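Local structure of guanine nucleotide exchange protein (Legionella pneumophila, 1XSZ) at residues E13-F18 with R52-L57; N27-I32 with E42-F47; M159-L164 with E184-I189; V199-G204 with V321-A326; Y205-T210 with P294-Q299. The protein probably acts as a guanine nucleotide exchange factor for ADP-ribosylation factors, through a Sec7 domain whose active site is covered by a C-terminal capping domain. One frame throughout, in Å; residues are numbered along the deposited sequence. Where two conformers were deposited one is given.

Interaction 1 (E13-F18 with R52-L57); sequences EIIEAF and RKNLDL
The ring of Phe-18 meets Asp-56 at its edge and Leu-55 at a slant. The carbonyl O of Asp-56 lies in the ring plane, 3.8 Å from Phe-18 CE2. Leu-55 CD2 touches Phe-18 CD2 at 3.7 Å, neither squarely over the face nor at the rim. The ring reaches the loop because Phe-18 CG is anti to the backbone N (chi1 -176°). The Phe-18 and Leu-55 side chains cross at about a right angle. One turn earlier on the helix, Ile-15 meets the same loop with two branches. Ile-15 CG2 lies 3.5 Å from the carbonyl O of Asn-54. Ile-15 CD1 packs on Asn-54 CB at 3.8 Å. Leu-55 CD2 is also 4.2 Å from Ile-15 CG1, so it sits between that atom and the Phe-18 ring. The two segments meet by van der Waals packing. Polar ties come from Asn-19, whose side chain bonds Asn-54 O and Asp-56 N. Asp-56 caps the start of helix 57-64 through Ala-59 N. The contact holds helix 11-20 against the loop between helices 40-50 and 57-64 of the Sec7 domain. Phe-47 of helix 40-50 touches both Ile-15 and Leu-55, and Val-60 of helix 57-64 touches both Phe-18 and Leu-55.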
# COMPACT_ATOMS: atom_id res chain seq x y z
N GLU A 13 5.60 5.22 27.12
CA GLU A 13 4.17 4.95 27.12
C GLU A 13 3.62 5.02 25.69
O GLU A 13 2.73 4.25 25.32
CB GLU A 13 3.43 5.95 28.01
CG GLU A 13 1.92 5.75 28.04
CD GLU A 13 1.21 6.69 28.99
OE1 GLU A 13 1.43 7.92 28.90
OE2 GLU A 13 0.44 6.20 29.84
N ILE A 14 4.15 5.94 24.89
CA ILE A 14 3.70 6.09 23.51
C ILE A 14 4.13 4.88 22.69
O ILE A 14 3.33 4.31 21.95
CB ILE A 14 4.28 7.37 22.88
CG1 ILE A 14 3.77 8.60 23.65
CG2 ILE A 14 3.86 7.46 21.41
CD1 ILE A 14 4.41 9.91 23.22
N ILE A 15 5.39 4.48 22.82
CA ILE A 15 5.91 3.33 22.10
C ILE A 15 5.11 2.07 22.43
O ILE A 15 4.66 1.36 21.53
CB ILE A 15 7.40 3.10 22.43
CG1 ILE A 15 8.24 4.23 21.81
CG2 ILE A 15 7.86 1.75 21.91
CD1 ILE A 15 9.68 4.25 22.27
N GLU A 16 4.93 1.81 23.72
CA GLU A 16 4.19 0.63 24.15
C GLU A 16 2.77 0.63 23.59
O GLU A 16 2.30 -0.40 23.10
CB GLU A 16 4.13 0.58 25.68
CG GLU A 16 3.26 -0.53 26.24
CD GLU A 16 3.23 -0.54 27.75
OE1 GLU A 16 2.92 0.51 28.35
OE2 GLU A 16 3.52 -1.60 28.34
N ALA A 17 2.11 1.77 23.65
CA ALA A 17 0.75 1.88 23.15
C ALA A 17 0.69 1.69 21.63
O ALA A 17 -0.17 0.97 21.12
CB ALA A 17 0.15 3.23 23.52
N PHE A 18 1.62 2.33 20.92
CA PHE A 18 1.65 2.24 19.47
C PHE A 18 1.85 0.82 18.95
O PHE A 18 1.10 0.35 18.10
CB PHE A 18 2.77 3.12 18.90
CG PHE A 18 2.80 3.16 17.39
CD1 PHE A 18 1.99 4.05 16.69
CD2 PHE A 18 3.59 2.27 16.68
CE1 PHE A 18 1.98 4.05 15.30
CE2 PHE A 18 3.58 2.26 15.29
CZ PHE A 18 2.77 3.15 14.59
N ARG A 52 12.43 5.19 15.42
CA ARG A 52 12.40 4.15 14.40
C ARG A 52 12.93 2.78 14.86
O ARG A 52 12.49 1.75 14.36
CB ARG A 52 13.16 4.61 13.16
CG ARG A 52 14.63 4.90 13.40
CD ARG A 52 15.29 5.40 12.13
NE ARG A 52 16.73 5.60 12.31
CZ ARG A 52 17.26 6.49 13.14
NH1 ARG A 52 16.48 7.28 13.87
NH2 ARG A 52 18.58 6.59 13.24
N LYS A 53 13.86 2.78 15.80
CA LYS A 53 14.43 1.53 16.30
C LYS A 53 13.56 0.84 17.35
O LYS A 53 13.82 -0.30 17.72
CB LYS A 53 15.82 1.78 16.90
CG LYS A 53 16.85 2.29 15.90
CD LYS A 53 18.18 2.56 16.58
CE LYS A 53 19.21 3.06 15.59
NZ LYS A 53 19.46 2.08 14.49
N ASN A 54 12.53 1.53 17.82
CA ASN A 54 11.66 1.00 18.86
C ASN A 54 10.21 0.76 18.44
O ASN A 54 9.43 0.18 19.20
CB ASN A 54 11.66 1.95 20.05
CG ASN A 54 13.06 2.21 20.58
OD1 ASN A 54 13.45 3.36 20.80
ND2 ASN A 54 13.82 1.15 20.77
N LEU A 55 9.85 1.20 17.24
CA LEU A 55 8.49 1.07 16.76
C LEU A 55 8.30 -0.04 15.73
O LEU A 55 9.24 -0.45 15.06
CB LEU A 55 8.03 2.39 16.13
CG LEU A 55 7.97 3.63 17.02
CD1 LEU A 55 7.88 4.86 16.14
CD2 LEU A 55 6.78 3.55 17.96
N ASP A 56 7.06 -0.50 15.61
CA ASP A 56 6.68 -1.51 14.63
C ASP A 56 6.69 -0.73 13.32
O ASP A 56 5.76 0.04 13.03
CB ASP A 56 5.27 -2.02 14.95
CG ASP A 56 4.69 -2.92 13.87
OD1 ASP A 56 3.62 -3.52 14.12
OD2 ASP A 56 5.28 -3.03 12.78
N LEU A 57 7.73 -0.92 12.52
CA LEU A 57 7.86 -0.18 11.28
C LEU A 57 6.86 -0.58 10.21
O LEU A 57 6.60 0.20 9.29
CB LEU A 57 9.29 -0.28 10.75
CG LEU A 57 10.32 0.38 11.68
CD1 LEU A 57 11.70 0.30 11.05
CD2 LEU A 57 9.93 1.84 11.93

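Interaction 2 (N27-I32 with E42-F47); sequences NKIKEI and EEIAEF
Ile-29 comes first along helix 27-32 to touch helix 42-47, and it carries most of the contact. Its two branches part toward different residues. Ile-29 CG2 lies anti to the backbone N and meets Ile-44 CG1 at 3.8 Å. Ile-29 CG2 also lies 4.4 Å from Glu-43 CG. The longer branch, with CG1 anti to the carbonyl carbon (chi1 -69°), carries CD1 to the ring of Phe-47. Ile-29 CD1 is 4.1 Å from Phe-47 CD2 and approaches the ring obliquely. Lys-30 follows at the margin. Its aliphatic part covers the end of Ile-44, with Lys-30 CG 4.3 Å from Ile-44 CD1. The ammonium group goes on to a salt bridge with Glu-70. The axes of segments 27-32 and 42-47 approach to 10.1 Å, and their directions are 129° apart, a steep crossing rather than side-by-side antiparallel packing. Helix 11-20 adds Ile-14, which touches both Ile-29 and Phe-47. Helix 69-80 adds Val-74 against Ile-44. This is a small hydrophobic core in the N-terminal part of the helical Sec7 domain. Glu-43 is buried beside it, but its OE1 accepts a bond from His-4 N. The chemistry is therefore divided: apolar carbons fill the interface between the helices, while the polar ends of Lys-30 and Glu-43 find partners elsewhere.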
# COMPACT_ATOMS: atom_id res chain seq x y z
N ASN A 27 -3.16 8.42 19.18
CA ASN A 27 -4.06 9.21 20.02
C ASN A 27 -3.33 9.80 21.23
O ASN A 27 -3.62 10.94 21.62
CB ASN A 27 -5.24 8.35 20.49
CG ASN A 27 -6.26 8.13 19.39
OD1 ASN A 27 -7.20 7.34 19.55
ND2 ASN A 27 -6.10 8.83 18.28
N LYS A 28 -2.41 9.05 21.81
CA LYS A 28 -1.66 9.54 22.95
C LYS A 28 -0.81 10.75 22.56
O LYS A 28 -0.76 11.74 23.29
CB LYS A 28 -0.76 8.44 23.52
CG LYS A 28 -1.51 7.38 24.30
CD LYS A 28 -0.56 6.39 24.96
CE LYS A 28 -1.30 5.43 25.87
NZ LYS A 28 -2.34 4.65 25.14
N ILE A 29 -0.17 10.67 21.40
CA ILE A 29 0.66 11.77 20.92
C ILE A 29 -0.23 13.00 20.72
O ILE A 29 0.12 14.10 21.12
CB ILE A 29 1.35 11.44 19.58
CG1 ILE A 29 2.41 10.36 19.80
CG2 ILE A 29 1.98 12.70 18.99
CD1 ILE A 29 3.03 9.83 18.52
N LYS A 30 -1.39 12.79 20.09
CA LYS A 30 -2.32 13.87 19.83
C LYS A 30 -2.83 14.51 21.13
O LYS A 30 -3.02 15.72 21.19
CB LYS A 30 -3.50 13.37 18.99
CG LYS A 30 -3.09 12.91 17.59
CD LYS A 30 -4.26 12.32 16.81
CE LYS A 30 -5.33 13.35 16.52
NZ LYS A 30 -6.40 12.79 15.66
N GLU A 31 -3.04 13.69 22.16
CA GLU A 31 -3.52 14.21 23.43
C GLU A 31 -2.47 15.11 24.08
O GLU A 31 -2.79 16.17 24.62
CB GLU A 31 -3.88 13.07 24.38
CG GLU A 31 -5.08 12.25 23.91
CD GLU A 31 -5.50 11.21 24.93
OE1 GLU A 31 -4.68 10.32 25.25
OE2 GLU A 31 -6.65 11.27 25.40
N ILE A 32 -1.21 14.69 24.01
CA ILE A 32 -0.11 15.46 24.58
C ILE A 32 0.05 16.77 23.81
O ILE A 32 0.25 17.82 24.41
CB ILE A 32 1.21 14.68 24.53
CG1 ILE A 32 1.11 13.44 25.43
CG2 ILE A 32 2.37 15.57 24.96
CD1 ILE A 32 2.32 12.54 25.37
N GLU A 42 3.30 17.21 12.65
CA GLU A 42 4.75 17.26 12.57
C GLU A 42 5.36 16.47 13.72
O GLU A 42 6.43 15.87 13.58
CB GLU A 42 5.24 18.72 12.62
CG GLU A 42 4.78 19.55 11.43
CD GLU A 42 3.51 20.34 11.70
OE1 GLU A 42 2.55 19.78 12.27
OE2 GLU A 42 3.46 21.54 11.33
N GLU A 43 4.67 16.45 14.86
CA GLU A 43 5.16 15.73 16.03
C GLU A 43 5.08 14.21 15.82
O GLU A 43 5.97 13.48 16.23
CB GLU A 43 4.37 16.14 17.27
CG GLU A 43 5.09 15.82 18.57
CD GLU A 43 6.38 16.61 18.74
OE1 GLU A 43 7.29 16.12 19.43
OE2 GLU A 43 6.48 17.73 18.18
N ILE A 44 4.00 13.74 15.20
CA ILE A 44 3.86 12.32 14.94
C ILE A 44 4.98 11.89 13.99
O ILE A 44 5.66 10.89 14.21
CB ILE A 44 2.49 12.00 14.30
CG1 ILE A 44 1.37 12.28 15.31
CG2 ILE A 44 2.46 10.54 13.84
CD1 ILE A 44 -0.02 12.21 14.71
N ALA A 45 5.19 12.67 12.93
CA ALA A 45 6.23 12.37 11.96
C ALA A 45 7.61 12.34 12.62
O ALA A 45 8.41 11.45 12.35
CB ALA A 45 6.21 13.39 10.82
N GLU A 46 7.87 13.32 13.48
CA GLU A 46 9.16 13.37 14.16
C GLU A 46 9.35 12.17 15.08
O GLU A 46 10.46 11.66 15.21
CB GLU A 46 9.29 14.68 14.95
CG GLU A 46 10.64 14.88 15.63
CD GLU A 46 11.79 14.95 14.64
OE1 GLU A 46 11.68 15.69 13.64
OE2 GLU A 46 12.82 14.28 14.87
N PHE A 47 8.27 11.73 15.72
CA PHE A 47 8.35 10.58 16.62
C PHE A 47 8.72 9.32 15.82
O PHE A 47 9.52 8.50 16.28
CB PHE A 47 7.02 10.36 17.34
CG PHE A 47 7.13 9.49 18.56
CD1 PHE A 47 7.66 9.99 19.75
CD2 PHE A 47 6.73 8.16 18.52
CE1 PHE A 47 7.78 9.18 20.87
CE2 PHE A 47 6.85 7.34 19.64
CZ PHE A 47 7.38 7.85 20.82

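Interaction 3 (M159-L164 with E184-I189); sequences MTVDGL and ELYSEI
A single tyrosine, Tyr-186, dominates this partly buried contact between the start of helix 161-167 and helix 179-191 in the Sec7 domain. Its CG stands anti to the backbone N (chi1 -177°), which sends the ring across to the other segment. Tyr-186 OH donates to the carbonyl O of Met-159 at 2.6 Å. The bond lies in the carbonyl plane, on a lone pair, with a C=O...O angle of 142°. Val-161 covers one face of the ring. Val-161 CB makes a CH-pi contact 4.1 Å from the Tyr-186 ring centroid, 15° off the normal. The backbone N of Val-161 lies over the same ring, nearer its rim, 3.5 Å from Tyr-186 CE1. At the ring's edge, near its plane, Leu-164 CD2 packs on Tyr-186 CB at 4.0 Å. Leu-164 CD2 also meets Leu-185 CD2 at 4.2 Å. Leu-185 in turn touches Leu-137 and Thr-141 of helix 131-149. Met-159 is held from that helix too, by a bond from its N to Asp-147. Thr-160 is the N-cap; its OG1 accepts from Gly-163 N at 3.0 Å. The tyrosine thus packs on the first turn of a helix opened by a threonine N-cap.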
# COMPACT_ATOMS: atom_id res chain seq x y z
N MET A 159 15.61 -2.75 -21.15
CA MET A 159 15.58 -1.39 -21.66
C MET A 159 17.01 -0.85 -21.74
O MET A 159 17.83 -1.13 -20.87
CB MET A 159 14.76 -0.49 -20.72
CG MET A 159 14.84 1.00 -21.06
SD MET A 159 13.80 2.02 -20.01
CE MET A 159 12.35 2.22 -21.07
N THR A 160 17.28 -0.08 -22.79
CA THR A 160 18.59 0.52 -23.00
C THR A 160 18.46 2.00 -22.65
O THR A 160 17.35 2.50 -22.47
CB THR A 160 19.03 0.43 -24.47
OG1 THR A 160 18.11 1.17 -25.28
CG2 THR A 160 19.06 -1.02 -24.92
N VAL A 161 19.59 2.70 -22.54
CA VAL A 161 19.53 4.11 -22.21
C VAL A 161 18.80 4.87 -23.33
O VAL A 161 18.09 5.84 -23.06
CB VAL A 161 20.94 4.70 -21.96
CG1 VAL A 161 21.77 4.62 -23.22
CG2 VAL A 161 20.83 6.13 -21.46
N ASP A 162 18.97 4.43 -24.57
CA ASP A 162 18.29 5.08 -25.68
C ASP A 162 16.79 4.84 -25.54
O ASP A 162 15.98 5.72 -25.84
CB ASP A 162 18.81 4.54 -27.02
CG ASP A 162 20.24 4.94 -27.29
OD1 ASP A 162 20.53 6.16 -27.26
OD2 ASP A 162 21.08 4.05 -27.54
N GLY A 163 16.43 3.64 -25.09
CA GLY A 163 15.02 3.33 -24.90
C GLY A 163 14.42 4.18 -23.80
O GLY A 163 13.27 4.61 -23.88
N LEU A 164 15.19 4.44 -22.75
CA LEU A 164 14.70 5.26 -21.65
C LEU A 164 14.41 6.68 -22.16
O LEU A 164 13.36 7.24 -21.87
CB LEU A 164 15.74 5.33 -20.52
CG LEU A 164 15.34 6.22 -19.33
CD1 LEU A 164 14.13 5.62 -18.61
CD2 LEU A 164 16.51 6.36 -18.37
N GLU A 184 22.70 9.45 -16.94
CA GLU A 184 23.25 9.31 -15.60
C GLU A 184 22.32 8.48 -14.72
O GLU A 184 22.76 7.58 -14.00
CB GLU A 184 23.47 10.69 -15.00
CG GLU A 184 23.55 10.70 -13.50
CD GLU A 184 23.72 12.09 -12.96
OE1 GLU A 184 23.38 13.05 -13.69
OE2 GLU A 184 24.19 12.23 -11.82
N LEU A 185 21.02 8.79 -14.78
CA LEU A 185 20.02 8.07 -13.99
C LEU A 185 20.07 6.58 -14.32
O LEU A 185 20.11 5.73 -13.44
CB LEU A 185 18.63 8.64 -14.28
CG LEU A 185 17.41 8.05 -13.57
CD1 LEU A 185 16.27 9.05 -13.62
CD2 LEU A 185 17.00 6.73 -14.23
N TYR A 186 20.08 6.28 -15.62
CA TYR A 186 20.13 4.90 -16.08
C TYR A 186 21.33 4.15 -15.49
O TYR A 186 21.19 3.06 -14.94
CB TYR A 186 20.20 4.88 -17.61
CG TYR A 186 20.17 3.49 -18.21
CD1 TYR A 186 18.98 2.93 -18.67
CD2 TYR A 186 21.34 2.74 -18.32
CE1 TYR A 186 18.95 1.65 -19.22
CE2 TYR A 186 21.33 1.46 -18.87
CZ TYR A 186 20.13 0.92 -19.32
OH TYR A 186 20.12 -0.33 -19.87
N SER A 187 22.51 4.74 -15.64
CA SER A 187 23.74 4.14 -15.16
C SER A 187 23.75 3.94 -13.65
O SER A 187 24.23 2.92 -13.15
CB SER A 187 24.93 5.00 -15.57
OG SER A 187 26.14 4.48 -15.04
N GLU A 188 23.21 4.91 -12.92
CA GLU A 188 23.17 4.81 -11.47
C GLU A 188 22.36 3.62 -11.00
O GLU A 188 22.82 2.84 -10.17
CB GLU A 188 22.58 6.07 -10.86
CG GLU A 188 23.52 7.24 -10.79
CD GLU A 188 22.82 8.44 -10.23
OE1 GLU A 188 22.10 9.12 -10.99
OE2 GLU A 188 22.95 8.68 -9.02
N ILE A 189 21.14 3.49 -11.52
CA ILE A 189 20.29 2.40 -11.08
C ILE A 189 20.78 1.05 -11.61
O ILE A 189 20.59 0.02 -10.95
CB ILE A 189 18.80 2.66 -11.44
CG1 ILE A 189 17.89 1.71 -10.64
CG2 ILE A 189 18.57 2.55 -12.94
CD1 ILE A 189 18.02 1.86 -9.12

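Interaction 4 (V199-G204 with V321-A326); sequences VKTSPG and VKNFKA
Lys-325 and Thr-201 make the main side-chain contact. Lys-325 NZ donates to the carbonyl O of Thr-201 at 2.9 Å. It comes from above the carbonyl plane, 57° out of it, not along a lone pair. A weak second bond joins the same NZ to Thr-201 OG1 at 3.3 Å. The lysine gets there fully stretched: CG is anti to the backbone N (chi1 -168°) and the chain stays extended beyond it. Along the way its methylenes run beside the backbone of Ser-202 and Pro-203. Lys-325 CB lies 3.3 Å from Ser-202 O, and Lys-325 CD lies 3.7 Å from Pro-203 N. On the other side of Thr-201, its CG2 packs on the amide of Asn-323, 3.9 Å from CG. Pro-203 CB touches Ala-326 O at 3.5 Å. The backbones fix this arrangement. Gly-204 and Lys-325 form an antiparallel hydrogen-bonded pair, with Gly-204 N to Lys-325 O at 2.8 Å and Lys-325 N to Gly-204 O at 3.0 Å. The backbone angles of Gly-204 are of a kind suited to glycine. Just before this pair, Lys-322 and Asn-323 both face Glu-206 in a classic beta bulge. The bulge lies at the start of edge strand 323-325 of the capping-domain sheet. Further out, Glu-58 of helix 57-64 makes a salt bridge with Lys-325 NZ. Lys-325 thus joins a cap strand, the loop leading into strand 204-208 and a Sec7-domain helix. With a carboxylate and a carbonyl O around it, its ammonium is probably stabilised in the charged form.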
# COMPACT_ATOMS: atom_id res chain seq x y z
N VAL A 199 6.78 -5.48 3.61
CA VAL A 199 6.16 -6.19 4.72
C VAL A 199 5.81 -7.58 4.19
O VAL A 199 5.56 -7.75 3.00
CB VAL A 199 4.85 -5.49 5.18
CG1 VAL A 199 5.15 -4.09 5.68
CG2 VAL A 199 3.85 -5.44 4.03
N LYS A 200 5.80 -8.59 5.06
CA LYS A 200 5.48 -9.94 4.62
C LYS A 200 3.97 -10.16 4.56
O LYS A 200 3.48 -11.01 3.82
CB LYS A 200 6.13 -10.99 5.54
CG LYS A 200 5.72 -10.89 7.00
CD LYS A 200 6.41 -11.96 7.84
CE LYS A 200 7.93 -11.81 7.80
NZ LYS A 200 8.62 -12.86 8.60
N THR A 201 3.23 -9.37 5.35
CA THR A 201 1.78 -9.46 5.39
C THR A 201 1.16 -8.07 5.38
O THR A 201 1.79 -7.10 5.80
CB THR A 201 1.29 -10.19 6.66
OG1 THR A 201 1.67 -9.45 7.82
CG2 THR A 201 1.88 -11.60 6.74
N SER A 202 -0.09 -7.98 4.91
CA SER A 202 -0.80 -6.71 4.85
C SER A 202 -2.06 -6.74 5.72
O SER A 202 -2.59 -7.81 6.03
CB SER A 202 -1.19 -6.40 3.40
OG SER A 202 -0.03 -6.25 2.59
N PRO A 203 -2.55 -5.56 6.13
CA PRO A 203 -3.75 -5.50 6.97
C PRO A 203 -4.95 -6.20 6.33
O PRO A 203 -5.11 -6.19 5.11
CB PRO A 203 -3.99 -3.99 7.11
CG PRO A 203 -2.62 -3.41 6.98
CD PRO A 203 -2.00 -4.22 5.87
N GLY A 204 -5.76 -6.82 7.18
CA GLY A 204 -6.96 -7.50 6.71
C GLY A 204 -6.81 -8.98 6.43
O GLY A 204 -5.99 -9.66 7.05
N VAL A 321 -7.95 -18.48 3.95
CA VAL A 321 -7.29 -17.19 4.13
C VAL A 321 -5.89 -17.55 4.61
O VAL A 321 -5.73 -18.27 5.61
CB VAL A 321 -8.03 -16.34 5.19
CG1 VAL A 321 -7.14 -15.20 5.67
CG2 VAL A 321 -9.31 -15.79 4.59
N LYS A 322 -4.88 -17.05 3.92
CA LYS A 322 -3.49 -17.33 4.27
C LYS A 322 -3.04 -16.54 5.50
O LYS A 322 -2.36 -17.08 6.38
CB LYS A 322 -2.57 -16.98 3.10
CG LYS A 322 -1.10 -17.28 3.33
CD LYS A 322 -0.85 -18.78 3.39
CE LYS A 322 0.62 -19.09 3.59
NZ LYS A 322 0.87 -20.55 3.59
N ASN A 323 -3.42 -15.27 5.56
CA ASN A 323 -3.01 -14.42 6.67
C ASN A 323 -4.10 -13.49 7.15
O ASN A 323 -4.88 -12.96 6.35
CB ASN A 323 -1.81 -13.56 6.26
CG ASN A 323 -0.70 -14.36 5.61
OD1 ASN A 323 -0.18 -15.31 6.19
ND2 ASN A 323 -0.32 -13.97 4.40
N PHE A 324 -4.15 -13.29 8.46
CA PHE A 324 -5.08 -12.37 9.09
C PHE A 324 -4.20 -11.33 9.77
O PHE A 324 -3.26 -11.70 10.49
CB PHE A 324 -5.88 -13.06 10.20
CG PHE A 324 -6.73 -14.19 9.73
CD1 PHE A 324 -8.06 -13.97 9.39
CD2 PHE A 324 -6.23 -15.48 9.69
CE1 PHE A 324 -8.88 -15.03 9.01
CE2 PHE A 324 -7.04 -16.56 9.31
CZ PHE A 324 -8.37 -16.33 8.97
N LYS A 325 -4.48 -10.05 9.56
CA LYS A 325 -3.69 -9.00 10.18
C LYS A 325 -4.60 -7.85 10.59
O LYS A 325 -5.54 -7.51 9.87
CB LYS A 325 -2.61 -8.49 9.22
CG LYS A 325 -1.56 -7.59 9.88
CD LYS A 325 -0.53 -7.13 8.86
CE LYS A 325 0.74 -6.64 9.54
NZ LYS A 325 1.78 -6.28 8.55
N ALA A 326 -4.33 -7.27 11.74
CA ALA A 326 -5.13 -6.16 12.24
C ALA A 326 -5.11 -4.98 11.28
O ALA A 326 -4.18 -4.81 10.49
CB ALA A 326 -4.59 -5.71 13.59

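Interaction 5 (Y205-T210 with P294-Q299); sequences YELTST and PRVIIQ
Tyr-205 and Ile-298 open an antiparallel beta ladder between neighbouring strands, 204-208 and 295-300, of the capping-domain sheet. Tyr-205 N bonds Ile-298 O at 2.9 Å, and Ile-298 N bonds Tyr-205 O at 2.8 Å. Leu-207 and Val-296 form the next hydrogen-bonded pair. The strand directions are 167° apart. The tightly packed face carries Tyr-205, Leu-207, Val-296 and Ile-298. Leu-207 CD1 meets Ile-298 CD1 at 4.0 Å and also packs on Val-296 CB. Helix 306-315 covers this face at Tyr-205 and Ile-298, and helix 216-224 covers it at Val-296. The other face is more polar and holds an ordered water. There Glu-206 extends from its strand with CG anti to the backbone N (chi1 -177°). Glu-206 OE1 accepts a hydrogen bond from Arg-295 NE at 3.0 Å, part of a salt bridge. The carboxylate oxygen lies at the edge of the guanidinium, almost in its plane, but the arginine meets it from above the carboxylate plane. The two planes are 64° apart. The water weakly links Glu-206 OE2 with Arg-295 NH2, while OE2 also accepts from Asn-323. Tyr-280 makes a cation-pi contact with Arg-295, and Gly-104 O accepts from NH2. At the far end of the ladder, Thr-208 OG1, which also has Gln-293 OE1 as a partner, donates to the carbonyl O of Pro-294 at 2.7 Å.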
# COMPACT_ATOMS: atom_id res chain seq x y z
N TYR A 205 -7.61 -9.47 5.50
CA TYR A 205 -7.58 -10.87 5.10
C TYR A 205 -6.84 -11.01 3.78
O TYR A 205 -7.15 -10.29 2.82
CB TYR A 205 -9.00 -11.40 4.86
CG TYR A 205 -9.98 -11.21 6.00
CD1 TYR A 205 -9.94 -12.03 7.12
CD2 TYR A 205 -10.95 -10.22 5.94
CE1 TYR A 205 -10.86 -11.88 8.15
CE2 TYR A 205 -11.87 -10.05 6.96
CZ TYR A 205 -11.82 -10.88 8.06
OH TYR A 205 -12.75 -10.73 9.06
N GLU A 206 -5.87 -11.90 3.71
CA GLU A 206 -5.18 -12.12 2.46
C GLU A 206 -5.34 -13.56 2.05
O GLU A 206 -5.09 -14.48 2.84
CB GLU A 206 -3.68 -11.81 2.53
CG GLU A 206 -3.02 -11.98 1.16
CD GLU A 206 -1.52 -11.78 1.16
OE1 GLU A 206 -0.94 -11.77 0.05
OE2 GLU A 206 -0.92 -11.62 2.24
N LEU A 207 -5.79 -13.76 0.81
CA LEU A 207 -5.92 -15.09 0.25
C LEU A 207 -4.84 -15.13 -0.83
O LEU A 207 -4.74 -14.21 -1.66
CB LEU A 207 -7.30 -15.29 -0.39
CG LEU A 207 -8.48 -15.23 0.58
CD1 LEU A 207 -9.06 -13.82 0.59
CD2 LEU A 207 -9.55 -16.24 0.16
N THR A 208 -4.02 -16.16 -0.81
CA THR A 208 -2.97 -16.29 -1.80
C THR A 208 -2.46 -17.72 -1.79
O THR A 208 -2.14 -18.26 -0.73
CB THR A 208 -1.81 -15.30 -1.55
OG1 THR A 208 -0.83 -15.46 -2.58
CG2 THR A 208 -1.15 -15.53 -0.19
N SER A 209 -2.42 -18.34 -2.96
CA SER A 209 -1.96 -19.71 -3.06
C SER A 209 -1.71 -20.08 -4.50
O SER A 209 -2.04 -19.33 -5.42
CB SER A 209 -3.00 -20.67 -2.48
OG SER A 209 -4.04 -20.90 -3.43
N THR A 210 -1.14 -21.27 -4.69
CA THR A 210 -0.83 -21.79 -6.02
C THR A 210 -2.08 -22.34 -6.71
O THR A 210 -2.01 -22.73 -7.88
CB THR A 210 0.22 -22.90 -5.93
OG1 THR A 210 -0.23 -23.90 -5.00
CG2 THR A 210 1.55 -22.35 -5.47
N PRO A 294 -1.18 -15.39 -7.12
CA PRO A 294 -2.14 -14.29 -7.17
C PRO A 294 -2.48 -13.98 -5.72
O PRO A 294 -2.28 -14.82 -4.82
CB PRO A 294 -3.32 -14.90 -7.93
CG PRO A 294 -3.23 -16.35 -7.59
CD PRO A 294 -1.75 -16.62 -7.69
N ARG A 295 -3.01 -12.79 -5.47
CA ARG A 295 -3.37 -12.39 -4.12
C ARG A 295 -4.67 -11.62 -4.12
O ARG A 295 -4.96 -10.90 -5.07
CB ARG A 295 -2.31 -11.47 -3.52
CG ARG A 295 -0.89 -11.99 -3.54
CD ARG A 295 0.09 -10.82 -3.49
NE ARG A 295 -0.05 -10.03 -2.27
CZ ARG A 295 0.33 -8.76 -2.15
NH1 ARG A 295 0.86 -8.13 -3.19
NH2 ARG A 295 0.21 -8.13 -0.99
N VAL A 296 -5.45 -11.78 -3.05
CA VAL A 296 -6.67 -11.03 -2.86
C VAL A 296 -6.56 -10.50 -1.44
O VAL A 296 -6.33 -11.27 -0.50
CB VAL A 296 -7.93 -11.90 -3.00
CG1 VAL A 296 -9.17 -11.07 -2.66
CG2 VAL A 296 -8.03 -12.45 -4.43
N ILE A 297 -6.67 -9.19 -1.28
CA ILE A 297 -6.59 -8.56 0.03
C ILE A 297 -7.92 -7.88 0.31
O ILE A 297 -8.36 -7.01 -0.45
CB ILE A 297 -5.44 -7.51 0.09
CG1 ILE A 297 -4.10 -8.19 -0.20
CG2 ILE A 297 -5.42 -6.84 1.45
CD1 ILE A 297 -2.92 -7.23 -0.28
N ILE A 298 -8.57 -8.29 1.40
CA ILE A 298 -9.88 -7.77 1.78
C ILE A 298 -9.77 -7.03 3.10
O ILE A 298 -9.31 -7.59 4.09
CB ILE A 298 -10.90 -8.92 1.92
CG1 ILE A 298 -10.96 -9.71 0.60
CG2 ILE A 298 -12.26 -8.38 2.29
CD1 ILE A 298 -11.86 -10.93 0.65
N GLN A 299 -10.20 -5.77 3.10
CA GLN A 299 -10.11 -4.95 4.30
C GLN A 299 -11.42 -4.25 4.65
O GLN A 299 -12.05 -3.65 3.79
CB GLN A 299 -9.02 -3.88 4.12
CG GLN A 299 -7.66 -4.46 3.81
CD GLN A 299 -6.65 -3.41 3.39
OE1 GLN A 299 -7.01 -2.33 2.93
NE2 GLN A 299 -5.37 -3.74 3.52
O HOH W 1 0.84 -8.91 1.74

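How the interactions relate
Interactions 1 and 2 share one helical core in the Sec7 domain. They touch directly. Both are largely apolar, but interaction 2 is the more buried and interaction 1 includes a loop. Interaction 3 lies in the same domain, its centre about 40 Å from that of interaction 1. It is partly buried and adds a tyrosine hydrogen bond to its packing. Interactions 4 and 5 hold strand 204-208 from its two sides in the capping-domain sheet. Backbone bonds dominate interaction 5, while interaction 4 adds a lysine side chain to one backbone pair. Interaction 5 is the buried ladder, while interaction 4 lies at the sheet edge. Interaction 4 also faces Sec7 helix 57-64, the helix that follows the loop of interaction 1.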